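Local coordinates for protein fatty acid synthase 1, isoform A (Drosophila melanogaster, PDB 6FN6) that probably carries out the reductive and dehydrating steps of NADPH-dependent fatty acid synthesis, as the dehydratase, enoylreductase and ketoreductase part of a multifunctional enzyme, at residues A[487-492]-A[515-520]. Residues are numbered along the deposited sequence; the frame is centred on the assembly and turned at random.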
loop_
_atom_site.group_PDB
_atom_site.type_symbol
_atom_site.label_atom_id
_atom_site.label_comp_id
_atom_site.label_asym_id
_atom_site.label_seq_id
_atom_site.Cartn_x
_atom_site.Cartn_y
_atom_site.Cartn_z
ATOM N N VAL A 487 -33.305 -64.876 -42.622
ATOM C CA VAL A 487 -32.409 -65.948 -42.201
ATOM C C VAL A 487 -30.969 -65.584 -42.525
ATOM O O VAL A 487 -30.636 -65.324 -43.675
ATOM C CB VAL A 487 -32.795 -67.284 -42.864
ATOM C CG1 VAL A 487 -31.861 -68.399 -42.412
ATOM C CG2 VAL A 487 -34.238 -67.636 -42.542
ATOM N N CYS A 488 -30.117 -65.565 -41.505
ATOM C CA CYS A 488 -28.706 -65.236 -41.687
ATOM C C CYS A 488 -27.820 -66.326 -41.087
ATOM O O CYS A 488 -27.399 -66.227 -39.934
ATOM C CB CYS A 488 -28.379 -63.885 -41.051
ATOM S SG CYS A 488 -26.652 -63.387 -41.246
ATOM N N GLN A 489 -27.547 -67.366 -41.869
ATOM C CA GLN A 489 -26.798 -68.518 -41.378
ATOM C C GLN A 489 -25.338 -68.512 -41.834
ATOM O O GLN A 489 -25.049 -68.508 -43.031
ATOM C CB GLN A 489 -27.469 -69.814 -41.840
ATOM C CG GLN A 489 -26.780 -71.076 -41.349
ATOM C CD GLN A 489 -27.644 -72.316 -41.491
ATOM O OE1 GLN A 489 -28.773 -72.251 -41.980
ATOM N NE2 GLN A 489 -27.116 -73.455 -41.062
ATOM N N GLY A 490 -24.426 -68.529 -40.865
ATOM C CA GLY A 490 -23.001 -68.623 -41.137
ATOM C C GLY A 490 -22.452 -67.525 -42.027
ATOM O O GLY A 490 -21.699 -67.796 -42.962
ATOM N N GLU A 491 -22.825 -66.285 -41.730
ATOM C CA GLU A 491 -22.370 -65.138 -42.511
ATOM C C GLU A 491 -21.478 -64.193 -41.710
ATOM O O GLU A 491 -21.759 -63.881 -40.554
ATOM C CB GLU A 491 -23.571 -64.368 -43.059
ATOM C CG GLU A 491 -24.395 -65.139 -44.072
ATOM C CD GLU A 491 -23.616 -65.418 -45.338
ATOM O OE1 GLU A 491 -22.842 -64.534 -45.761
ATOM O OE2 GLU A 491 -23.797 -66.504 -45.928
ATOM N N GLU A 492 -20.398 -63.743 -42.342
ATOM C CA GLU A 492 -19.483 -62.784 -41.731
ATOM C C GLU A 492 -19.945 -61.358 -42.015
ATOM O O GLU A 492 -20.718 -61.113 -42.940
ATOM C CB GLU A 492 -18.050 -62.986 -42.239
ATOM C CG GLU A 492 -17.366 -64.253 -41.732
ATOM C CD GLU A 492 -17.987 -65.528 -42.268
ATOM O OE1 GLU A 492 -19.079 -65.456 -42.870
ATOM O OE2 GLU A 492 -17.381 -66.604 -42.084
ATOM N N VAL A 515 -33.740 -64.841 -37.818
ATOM C CA VAL A 515 -33.248 -66.167 -37.466
ATOM C C VAL A 515 -31.744 -66.209 -37.721
ATOM O O VAL A 515 -31.298 -66.400 -38.852
ATOM C CB VAL A 515 -33.991 -67.263 -38.252
ATOM C CG1 VAL A 515 -33.527 -68.648 -37.826
ATOM C CG2 VAL A 515 -35.493 -67.121 -38.055
ATOM N N PHE A 516 -30.971 -66.013 -36.658
ATOM C CA PHE A 516 -29.519 -65.893 -36.762
ATOM C C PHE A 516 -28.825 -67.166 -36.276
ATOM O O PHE A 516 -28.964 -67.552 -35.115
ATOM C CB PHE A 516 -29.033 -64.686 -35.954
ATOM C CG PHE A 516 -27.634 -64.256 -36.287
ATOM C CD1 PHE A 516 -26.544 -64.876 -35.703
ATOM C CD2 PHE A 516 -27.414 -63.214 -37.168
ATOM C CE1 PHE A 516 -25.256 -64.475 -36.007
ATOM C CE2 PHE A 516 -26.130 -62.805 -37.474
ATOM C CZ PHE A 516 -25.051 -63.435 -36.892
ATOM N N VAL A 517 -28.075 -67.811 -37.163
ATOM C CA VAL A 517 -27.402 -69.062 -36.832
ATOM C C VAL A 517 -25.904 -68.952 -37.099
ATOM O O VAL A 517 -25.472 -68.879 -38.248
ATOM C CB VAL A 517 -28.011 -70.239 -37.625
ATOM C CG1 VAL A 517 -27.332 -71.544 -37.252
ATOM C CG2 VAL A 517 -29.515 -70.324 -37.392
ATOM N N GLN A 518 -25.114 -68.958 -36.029
ATOM C CA GLN A 518 -23.667 -68.812 -36.150
ATOM C C GLN A 518 -23.044 -69.997 -36.876
ATOM O O GLN A 518 -22.311 -69.823 -37.849
ATOM C CB GLN A 518 -23.023 -68.660 -34.770
ATOM C CG GLN A 518 -23.471 -67.432 -33.998
ATOM C CD GLN A 518 -22.607 -67.170 -32.778
ATOM O OE1 GLN A 518 -21.705 -67.947 -32.466
ATOM N NE2 GLN A 518 -22.878 -66.070 -32.084
ATOM N N ASP A 519 -23.341 -71.202 -36.403
ATOM C CA ASP A 519 -22.740 -72.406 -36.964
ATOM C C ASP A 519 -23.337 -72.687 -38.340
ATOM O O ASP A 519 -24.551 -72.847 -38.472
ATOM C CB ASP A 519 -22.960 -73.601 -36.036
ATOM C CG ASP A 519 -22.000 -74.736 -36.319
ATOM O OD1 ASP A 519 -21.275 -74.654 -37.333
ATOM O OD2 ASP A 519 -21.970 -75.707 -35.534
ATOM N N ALA A 520 -22.489 -72.758 -39.361
ATOM C CA ALA A 520 -22.977 -72.950 -40.723
ATOM C C ALA A 520 -23.451 -74.381 -40.960
ATOM O O ALA A 520 -24.183 -74.646 -41.914
ATOM C CB ALA A 520 -21.891 -72.585 -41.724
HETATM O O HOH W 1 -24.202 -66.168 -39.240
#
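The Phe516 ring carries the carbonyl oxygen of Cys488 over one face, offset toward the rim, and meets CG of Gln518 in plane at its edge. The Cys488 thiol comes in obliquely, SG lying 4.7 Å from the centroid of the Phe516 ring and 47° off its normal, nearest to CE2. Both residues set the first side-chain atom beyond CB anti to the backbone N (chi1 -179° for Cys488), bringing sulfur and ring together beside helix 496-504, where Cys488 touches Leu499 and Phe516 touches Ala496. Strands 483-489 and 512-517 run parallel; the axes of 487-489 and 515-517 approach to 4.8 Å, and helix 496-504 makes the beta-alpha-beta crossover between the strands in the pseudo-ketoreductase domain, a Rossmann-type fold. Three backbone hydrogen bonds join them: Cys488 N to Val515 O (3.0 Å), Val517 N to Cys488 O (3.3 Å, the donor above the carbonyl plane) and Gly490 N to Val517 O (2.8 Å). A water links Val517 O to Glu491 N just beyond the end of the first strand. On the sheet face opposite Phe516, the extended Gln489 chain runs beside Val517, CG to CB 4.0 Å, and its NE2 makes a weak hydrogen bond to Ala520 O (3.3 Å, 121° at hydrogen). Replacing Gln489 with alanine is likely to leave a gap beside Val517 and cost the Ala520 carbonyl its weak amide donor. Gly490, whose positive phi favours glycine, sets its CA against Ala520 CB.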